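Local coordinates for protein sulfide-quinone reductase (Aquifex aeolicus, PDB 3HYW) that oxidises hydrogen sulfide with a quinone as electron acceptor, using bound FAD, and builds up polysulfur that is released typically as cyclooctasulfur, at residues Glu76-Ile81 against Asn86-Gln91; Leu101-Gly106 against Glu258-Ala263. All coordinates share one frame; numbering follows the deposited sequence.

Both contacts sit around the adenine of the FAD, and they touch each other. Contact 1 is partly buried. It pairs two adjacent strands of a hairpin, mainly through backbone hydrogen bonds, with charged and polar side chains on its outer side. Contact 2 is buried and much smaller. It joins a strand of the parallel Rossmann sheet to a short helix some 150 residues later in the chain, through methyl groups alone. A sulfate, probably from the crystallisation liquor, is common to both: K77 of contact 1 and the helix start of contact 2 bind it. S262 of contact 2 probably bonds through OG to the backbone N of I81, 2.9 Å away.

Contact 1. Residues Glu76-Ile81 against Asn86-Gln91; sequences EKAESI and NTVTTQ. With FAD (flavin-adenine dinucleotide), chain G; SO4 (sulfate ion), chain N.
The side chains of K77 and Q91 cross at a slant where one strand begins and the other ends. Q91 N donates to K77 O at 2.9 Å, nearly in line with the C=O bond. The K77 side chain leaves with CG anti to the backbone N (chi1 -176°), which takes it past the adenine. CB meets Q91 OE1 at 3.6 Å. CG lies 3.5 Å from FAD N6A. CD has Q91 OE1 and sulfate O1 near it, and CE is close to O1. NZ donates to sulfate O1 at 2.8 Å. A methionine in place of K77 would probably cost the sulfate one of its charged partners. A water joins K77 N to Q91 OE1. E79 N and S80 N both donate to T89 O, at 2.7 and 3.1 Å, in the carbonyl plane. T89 N returns a bond to S80 O. The methyl of A78 packs on V88 CG1, on the side of I8. A78 N gives FAD N1A a 2.9 Å bond, and A78 O accepts from N6A. This beta hairpin has a classic bulge at E79 and S80, and its edge reads the adenine of a Rossmann-type FAD site.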
loop_
_atom_site.group_PDB
_atom_site.type_symbol
_atom_site.label_atom_id
_atom_site.label_comp_id
_atom_site.label_asym_id
_atom_site.label_seq_id
_atom_site.Cartn_x
_atom_site.Cartn_y
_atom_site.Cartn_z
ATOM N N GLU A 76 -11.624 48.010 -12.799
ATOM C CA GLU A 76 -12.833 48.092 -11.994
ATOM C C GLU A 76 -13.404 46.705 -11.828
ATOM O O GLU A 76 -13.185 45.825 -12.660
ATOM C CB GLU A 76 -13.894 48.922 -12.710
ATOM C CG GLU A 76 -13.727 50.397 -12.629
ATOM C CD GLU A 76 -15.013 51.107 -12.977
ATOM O OE1 GLU A 76 -15.948 51.066 -12.149
ATOM O OE2 GLU A 76 -15.092 51.697 -14.074
ATOM N N LYS A 77 -14.150 46.521 -10.749
ATOM C CA LYS A 77 -14.957 45.330 -10.574
ATOM C C LYS A 77 -16.151 45.395 -11.526
ATOM O O LYS A 77 -16.859 46.409 -11.577
ATOM C CB LYS A 77 -15.422 45.254 -9.121
ATOM C CG LYS A 77 -16.200 44.014 -8.742
ATOM C CD LYS A 77 -16.687 44.139 -7.304
ATOM C CE LYS A 77 -18.173 43.860 -7.203
ATOM N NZ LYS A 77 -18.620 43.699 -5.783
ATOM N N ALA A 78 -16.357 44.333 -12.298
ATOM C CA ALA A 78 -17.605 44.165 -13.043
ATOM C C ALA A 78 -18.721 43.818 -12.056
ATOM O O ALA A 78 -18.594 42.878 -11.271
ATOM C CB ALA A 78 -17.469 43.094 -14.100
ATOM N N GLU A 79 -19.797 44.598 -12.095
ATOM C CA GLU A 79 -20.866 44.520 -11.099
ATOM C C GLU A 79 -22.047 43.676 -11.574
ATOM O O GLU A 79 -22.559 42.839 -10.830
ATOM C CB GLU A 79 -21.327 45.934 -10.720
ATOM C CG GLU A 79 -22.430 46.003 -9.677
ATOM C CD GLU A 79 -22.845 47.432 -9.365
ATOM O OE1 GLU A 79 -23.540 48.063 -10.201
ATOM O OE2 GLU A 79 -22.484 47.920 -8.273
ATOM N N SER A 80 -22.487 43.905 -12.806
ATOM C CA SER A 80 -23.579 43.116 -13.362
ATOM C C SER A 80 -23.446 42.868 -14.856
ATOM O O SER A 80 -22.676 43.535 -15.550
ATOM C CB SER A 80 -24.949 43.733 -13.019
ATOM O OG SER A 80 -25.154 44.962 -13.678
ATOM N N ILE A 81 -24.199 41.881 -15.330
ATOM C CA ILE A 81 -24.256 41.520 -16.737
ATOM C C ILE A 81 -25.724 41.479 -17.143
ATOM O O ILE A 81 -26.537 40.809 -16.497
ATOM C CB ILE A 81 -23.622 40.125 -16.996
ATOM C CG1 ILE A 81 -22.132 40.118 -16.630
ATOM C CG2 ILE A 81 -23.836 39.684 -18.448
ATOM C CD1 ILE A 81 -21.539 38.723 -16.449
ATOM N N ASN A 86 -26.825 42.645 -23.973
ATOM C CA ASN A 86 -25.392 42.466 -24.259
ATOM C C ASN A 86 -24.525 43.542 -23.609
ATOM O O ASN A 86 -23.687 44.165 -24.267
ATOM C CB ASN A 86 -25.115 42.399 -25.769
ATOM C CG ASN A 86 -25.824 41.251 -26.446
ATOM O OD1 ASN A 86 -25.673 40.094 -26.060
ATOM N ND2 ASN A 86 -26.610 41.566 -27.469
ATOM N N THR A 87 -24.728 43.758 -22.314
ATOM C CA THR A 87 -23.973 44.778 -21.590
ATOM C C THR A 87 -23.360 44.271 -20.290
ATOM O O THR A 87 -23.857 43.329 -19.674
ATOM C CB THR A 87 -24.831 46.004 -21.248
ATOM O OG1 THR A 87 -25.950 45.588 -20.462
ATOM C CG2 THR A 87 -25.310 46.722 -22.508
ATOM N N VAL A 88 -22.273 44.923 -19.892
ATOM C CA VAL A 88 -21.667 44.749 -18.581
ATOM C C VAL A 88 -21.636 46.119 -17.907
ATOM O O VAL A 88 -21.326 47.131 -18.548
ATOM C CB VAL A 88 -20.224 44.176 -18.684
ATOM C CG1 VAL A 88 -19.633 43.899 -17.295
ATOM C CG2 VAL A 88 -20.213 42.900 -19.507
ATOM N N THR A 89 -21.965 46.149 -16.620
ATOM C CA THR A 89 -21.897 47.379 -15.846
ATOM C C THR A 89 -20.855 47.230 -14.750
ATOM O O THR A 89 -20.833 46.227 -14.042
ATOM C CB THR A 89 -23.267 47.745 -15.230
ATOM O OG1 THR A 89 -24.301 47.526 -16.195
ATOM C CG2 THR A 89 -23.292 49.204 -14.771
ATOM N N THR A 90 -19.988 48.232 -14.620
ATOM C CA THR A 90 -18.952 48.220 -13.591
ATOM C C THR A 90 -19.465 48.833 -12.289
ATOM O O THR A 90 -20.555 49.410 -12.252
ATOM C CB THR A 90 -17.663 48.942 -14.056
ATOM O OG1 THR A 90 -17.950 50.319 -14.319
ATOM C CG2 THR A 90 -17.094 48.292 -15.310
ATOM N N GLN A 91 -18.668 48.710 -11.229
ATOM C CA GLN A 91 -19.027 49.219 -9.905
ATOM C C GLN A 91 -19.299 50.731 -9.895
ATOM O O GLN A 91 -20.188 51.195 -9.184
ATOM C CB GLN A 91 -17.942 48.848 -8.888
ATOM C CG GLN A 91 -18.380 48.936 -7.428
ATOM C CD GLN A 91 -17.603 47.996 -6.512
ATOM O OE1 GLN A 91 -16.407 47.761 -6.700
ATOM N NE2 GLN A 91 -18.290 47.454 -5.507
HETATM P PA FAD G . -7.733 33.839 -11.439
HETATM O O1A FAD G . -6.409 33.560 -12.103
HETATM O O2A FAD G . -7.820 33.839 -9.944
HETATM O O5B FAD G . -8.222 35.249 -12.011
HETATM C C5B FAD G . -9.500 35.811 -11.760
HETATM C C4B FAD G . -9.390 37.298 -12.057
HETATM O O4B FAD G . -10.688 37.893 -12.073
HETATM C C3B FAD G . -8.611 38.021 -10.970
HETATM O O3B FAD G . -7.755 38.989 -11.587
HETATM C C2B FAD G . -9.688 38.702 -10.148
HETATM O O2B FAD G . -9.201 39.876 -9.500
HETATM C C1B FAD G . -10.719 39.030 -11.211
HETATM N N9A FAD G . -12.105 39.235 -10.711
HETATM C C8A FAD G . -12.743 38.536 -9.747
HETATM N N7A FAD G . -14.001 39.028 -9.613
HETATM C C5A FAD G . -14.139 40.044 -10.497
HETATM C C6A FAD G . -15.178 40.916 -10.815
HETATM N N6A FAD G . -16.363 40.834 -10.169
HETATM N N1A FAD G . -14.994 41.852 -11.785
HETATM C C2A FAD G . -13.824 41.949 -12.439
HETATM N N3A FAD G . -12.806 41.123 -12.149
HETATM C C4A FAD G . -12.941 40.163 -11.189
HETATM N N1 FAD G . -3.081 25.326 -11.112
HETATM C C2 FAD G . -2.049 24.645 -11.678
HETATM O O2 FAD G . -2.177 24.155 -12.817
HETATM N N3 FAD G . -0.866 24.492 -11.034
HETATM C C4 FAD G . -0.693 25.020 -9.806
HETATM O O4 FAD G . 0.487 24.868 -9.135
HETATM C C4X FAD G . -1.735 25.718 -9.206
HETATM N N5 FAD G . -1.558 26.239 -7.971
HETATM C C5X FAD G . -2.554 26.928 -7.372
HETATM C C6 FAD G . -2.341 27.470 -6.100
HETATM C C7 FAD G . -3.351 28.176 -5.455
HETATM C C7M FAD G . -3.079 28.740 -4.073
HETATM C C8 FAD G . -4.583 28.337 -6.094
HETATM C C8M FAD G . -5.730 29.091 -5.448
HETATM C C9 FAD G . -4.789 27.789 -7.363
HETATM C C9A FAD G . -3.773 27.084 -8.028
HETATM N N10 FAD G . -3.957 26.563 -9.278
HETATM C C10 FAD G . -2.950 25.872 -9.872
HETATM C "C1'" FAD G . -5.278 26.670 -9.940
HETATM C "C2'" FAD G . -5.502 27.658 -11.066
HETATM O "O2'" FAD G . -4.467 27.535 -12.050
HETATM C "C3'" FAD G . -5.615 29.067 -10.483
HETATM O "O3'" FAD G . -6.704 29.101 -9.529
HETATM C "C4'" FAD G . -5.850 30.103 -11.574
HETATM O "O4'" FAD G . -5.533 31.393 -11.036
HETATM C "C5'" FAD G . -7.294 30.073 -12.062
HETATM O "O5'" FAD G . -7.459 30.984 -13.145
HETATM P P FAD G . -8.778 31.897 -13.309
HETATM O O1P FAD G . -8.571 32.774 -14.515
HETATM O O2P FAD G . -10.023 31.041 -13.224
HETATM O O3P FAD G . -8.825 32.796 -11.972
HETATM S S SO4 N . -18.397 39.872 -7.211
HETATM O O1 SO4 N . -18.412 41.002 -6.298
HETATM O O2 SO4 N . -18.888 38.710 -6.474
HETATM O O3 SO4 N . -19.241 40.140 -8.371
HETATM O O4 SO4 N . -17.020 39.646 -7.645
HETATM O O HOH W 1 -14.364 48.542 -8.752
#

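Contact 2. Residues Leu101-Gly106 against Glu258-Ala263; sequences LVIATG and EVVASA. With FAD (flavin-adenine dinucleotide), chain G; SO4 (sulfate ion), chain N.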
loop_
_atom_site.group_PDB
_atom_site.type_symbol
_atom_site.label_atom_id
_atom_site.label_comp_id
_atom_site.label_asym_id
_atom_site.label_seq_id
_atom_site.Cartn_x
_atom_site.Cartn_y
_atom_site.Cartn_z
ATOM N N LEU A 101 -18.919 37.991 -24.838
ATOM C CA LEU A 101 -18.487 38.156 -23.454
ATOM C C LEU A 101 -17.775 36.905 -22.948
ATOM O O LEU A 101 -18.281 35.795 -23.102
ATOM C CB LEU A 101 -19.687 38.458 -22.543
ATOM C CG LEU A 101 -19.417 38.531 -21.034
ATOM C CD1 LEU A 101 -18.699 39.823 -20.689
ATOM C CD2 LEU A 101 -20.687 38.396 -20.219
ATOM N N VAL A 102 -16.607 37.102 -22.344
ATOM C CA VAL A 102 -15.878 36.014 -21.683
ATOM C C VAL A 102 -15.842 36.263 -20.172
ATOM O O VAL A 102 -15.281 37.259 -19.706
ATOM C CB VAL A 102 -14.427 35.870 -22.213
ATOM C CG1 VAL A 102 -13.709 34.726 -21.512
ATOM C CG2 VAL A 102 -14.418 35.662 -23.714
ATOM N N ILE A 103 -16.440 35.349 -19.417
ATOM C CA ILE A 103 -16.435 35.438 -17.960
ATOM C C ILE A 103 -15.303 34.586 -17.402
ATOM O O ILE A 103 -15.281 33.363 -17.589
ATOM C CB ILE A 103 -17.798 35.031 -17.342
ATOM C CG1 ILE A 103 -18.933 35.822 -18.010
ATOM C CG2 ILE A 103 -17.774 35.245 -15.812
ATOM C CD1 ILE A 103 -20.328 35.325 -17.698
ATOM N N ALA A 104 -14.361 35.244 -16.728
ATOM C CA ALA A 104 -13.164 34.580 -16.199
ATOM C C ALA A 104 -12.736 35.159 -14.839
ATOM O O ALA A 104 -11.560 35.491 -14.624
ATOM C CB ALA A 104 -12.022 34.673 -17.216
ATOM N N THR A 105 -13.698 35.255 -13.930
ATOM C CA THR A 105 -13.518 35.924 -12.644
ATOM C C THR A 105 -12.833 35.075 -11.556
ATOM O O THR A 105 -12.586 35.561 -10.455
ATOM C CB THR A 105 -14.872 36.431 -12.090
ATOM O OG1 THR A 105 -15.828 35.371 -12.133
ATOM C CG2 THR A 105 -15.395 37.589 -12.913
ATOM N N GLY A 106 -12.530 33.817 -11.858
ATOM C CA GLY A 106 -11.839 32.950 -10.897
ATOM C C GLY A 106 -12.754 32.490 -9.771
ATOM O O GLY A 106 -13.971 32.638 -9.866
ATOM N N GLU A 258 -21.159 37.484 -7.762
ATOM C CA GLU A 258 -22.442 38.150 -7.909
ATOM C C GLU A 258 -22.675 38.679 -9.319
ATOM O O GLU A 258 -23.812 38.744 -9.773
ATOM C CB GLU A 258 -22.584 39.264 -6.873
ATOM C CG GLU A 258 -22.655 38.735 -5.450
ATOM C CD GLU A 258 -23.834 37.798 -5.240
ATOM O OE1 GLU A 258 -24.982 38.285 -5.284
ATOM O OE2 GLU A 258 -23.612 36.581 -5.028
ATOM N N VAL A 259 -21.598 39.038 -10.014
ATOM C CA VAL A 259 -21.703 39.486 -11.409
ATOM C C VAL A 259 -22.303 38.386 -12.299
ATOM O O VAL A 259 -23.101 38.673 -13.195
ATOM C CB VAL A 259 -20.341 40.016 -11.971
ATOM C CG1 VAL A 259 -19.284 38.932 -12.002
ATOM C CG2 VAL A 259 -20.522 40.623 -13.356
ATOM N N VAL A 260 -21.930 37.135 -12.039
ATOM C CA VAL A 260 -22.511 36.007 -12.765
ATOM C C VAL A 260 -23.981 35.815 -12.363
ATOM O O VAL A 260 -24.852 35.709 -13.226
ATOM C CB VAL A 260 -21.685 34.713 -12.599
ATOM C CG1 VAL A 260 -22.403 33.525 -13.211
ATOM C CG2 VAL A 260 -20.337 34.869 -13.280
ATOM N N ALA A 261 -24.240 35.792 -11.053
ATOM C CA ALA A 261 -25.607 35.711 -10.514
ATOM C C ALA A 261 -26.550 36.765 -11.109
ATOM O O ALA A 261 -27.737 36.510 -11.288
ATOM C CB ALA A 261 -25.581 35.809 -8.990
ATOM N N SER A 262 -26.009 37.936 -11.434
ATOM C CA SER A 262 -26.797 39.031 -11.998
ATOM C C SER A 262 -27.377 38.742 -13.394
ATOM O O SER A 262 -28.364 39.357 -13.795
ATOM C CB SER A 262 -25.979 40.324 -12.017
ATOM O OG SER A 262 -24.992 40.293 -13.033
ATOM N N ALA A 263 -26.777 37.799 -14.116
ATOM C CA ALA A 263 -27.219 37.454 -15.475
ATOM C C ALA A 263 -28.411 36.481 -15.508
ATOM O O ALA A 263 -28.948 36.173 -16.577
ATOM C CB ALA A 263 -26.041 36.897 -16.290
HETATM P PA FAD G . -7.733 33.839 -11.439
HETATM O O1A FAD G . -6.409 33.560 -12.103
HETATM O O2A FAD G . -7.820 33.839 -9.944
HETATM O O5B FAD G . -8.222 35.249 -12.011
HETATM C C5B FAD G . -9.500 35.811 -11.760
HETATM C C4B FAD G . -9.390 37.298 -12.057
HETATM O O4B FAD G . -10.688 37.893 -12.073
HETATM C C3B FAD G . -8.611 38.021 -10.970
HETATM O O3B FAD G . -7.755 38.989 -11.587
HETATM C C2B FAD G . -9.688 38.702 -10.148
HETATM O O2B FAD G . -9.201 39.876 -9.500
HETATM C C1B FAD G . -10.719 39.030 -11.211
HETATM N N9A FAD G . -12.105 39.235 -10.711
HETATM C C8A FAD G . -12.743 38.536 -9.747
HETATM N N7A FAD G . -14.001 39.028 -9.613
HETATM C C5A FAD G . -14.139 40.044 -10.497
HETATM C C6A FAD G . -15.178 40.916 -10.815
HETATM N N6A FAD G . -16.363 40.834 -10.169
HETATM N N1A FAD G . -14.994 41.852 -11.785
HETATM C C2A FAD G . -13.824 41.949 -12.439
HETATM N N3A FAD G . -12.806 41.123 -12.149
HETATM C C4A FAD G . -12.941 40.163 -11.189
HETATM N N1 FAD G . -3.081 25.326 -11.112
HETATM C C2 FAD G . -2.049 24.645 -11.678
HETATM O O2 FAD G . -2.177 24.155 -12.817
HETATM N N3 FAD G . -0.866 24.492 -11.034
HETATM C C4 FAD G . -0.693 25.020 -9.806
HETATM O O4 FAD G . 0.487 24.868 -9.135
HETATM C C4X FAD G . -1.735 25.718 -9.206
HETATM N N5 FAD G . -1.558 26.239 -7.971
HETATM C C5X FAD G . -2.554 26.928 -7.372
HETATM C C6 FAD G . -2.341 27.470 -6.100
HETATM C C7 FAD G . -3.351 28.176 -5.455
HETATM C C7M FAD G . -3.079 28.740 -4.073
HETATM C C8 FAD G . -4.583 28.337 -6.094
HETATM C C8M FAD G . -5.730 29.091 -5.448
HETATM C C9 FAD G . -4.789 27.789 -7.363
HETATM C C9A FAD G . -3.773 27.084 -8.028
HETATM N N10 FAD G . -3.957 26.563 -9.278
HETATM C C10 FAD G . -2.950 25.872 -9.872
HETATM C "C1'" FAD G . -5.278 26.670 -9.940
HETATM C "C2'" FAD G . -5.502 27.658 -11.066
HETATM O "O2'" FAD G . -4.467 27.535 -12.050
HETATM C "C3'" FAD G . -5.615 29.067 -10.483
HETATM O "O3'" FAD G . -6.704 29.101 -9.529
HETATM C "C4'" FAD G . -5.850 30.103 -11.574
HETATM O "O4'" FAD G . -5.533 31.393 -11.036
HETATM C "C5'" FAD G . -7.294 30.073 -12.062
HETATM O "O5'" FAD G . -7.459 30.984 -13.145
HETATM P P FAD G . -8.778 31.897 -13.309
HETATM O O1P FAD G . -8.571 32.774 -14.515
HETATM O O2P FAD G . -10.023 31.041 -13.224
HETATM O O3P FAD G . -8.825 32.796 -11.972
HETATM S S SO4 N . -18.397 39.872 -7.211
HETATM O O1 SO4 N . -18.412 41.002 -6.298
HETATM O O2 SO4 N . -18.888 38.710 -6.474
HETATM O O3 SO4 N . -19.241 40.140 -8.371
HETATM O O4 SO4 N . -17.020 39.646 -7.645
#
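I103 meets V260, and nearer the FAD adenine T105 meets V259. I103 ends strand 100-103 in the parallel sheet of the Rossmann-type FAD domain, and T105 follows in the loop. Strand 100-103 lies between strands 4-8 and 289-291, and its end runs into the FAD-binding T105. The short helix 258-261 sits against this end.

E258 opens the helix. Its backbone N donates to sulfate O2 at 2.9 Å, with an angle of 168° at the hydrogen. Its carboxylate turns to a salt bridge with K273. V259 follows, and its N reaches sulfate O3 by a more bent bond of 3.1 Å. The helix start thus offers two N-H groups to the anion. K77 and K108 add their amino groups, so the negative charge is probably well balanced.

V259 CG1 stands between its own backbone N and carbonyl carbon (chi1 63°). This brings it to T105 CG2, 4.2 Å away, and near the adenine amino group. T105 CG2 in turn lies 3.7 Å from FAD C5A, so the threonine methyl is shared between valine and adenine.

V260 comes next, with CG2 beside the backbone N. That methyl meets I103, which also packs on I81 and V275. S262 N bonds back to E258 O, and A263 N to V260 O. Across the contact itself the closest approach is methyl to methyl, I103 CG2 to V260 CG2 at 3.6 Å.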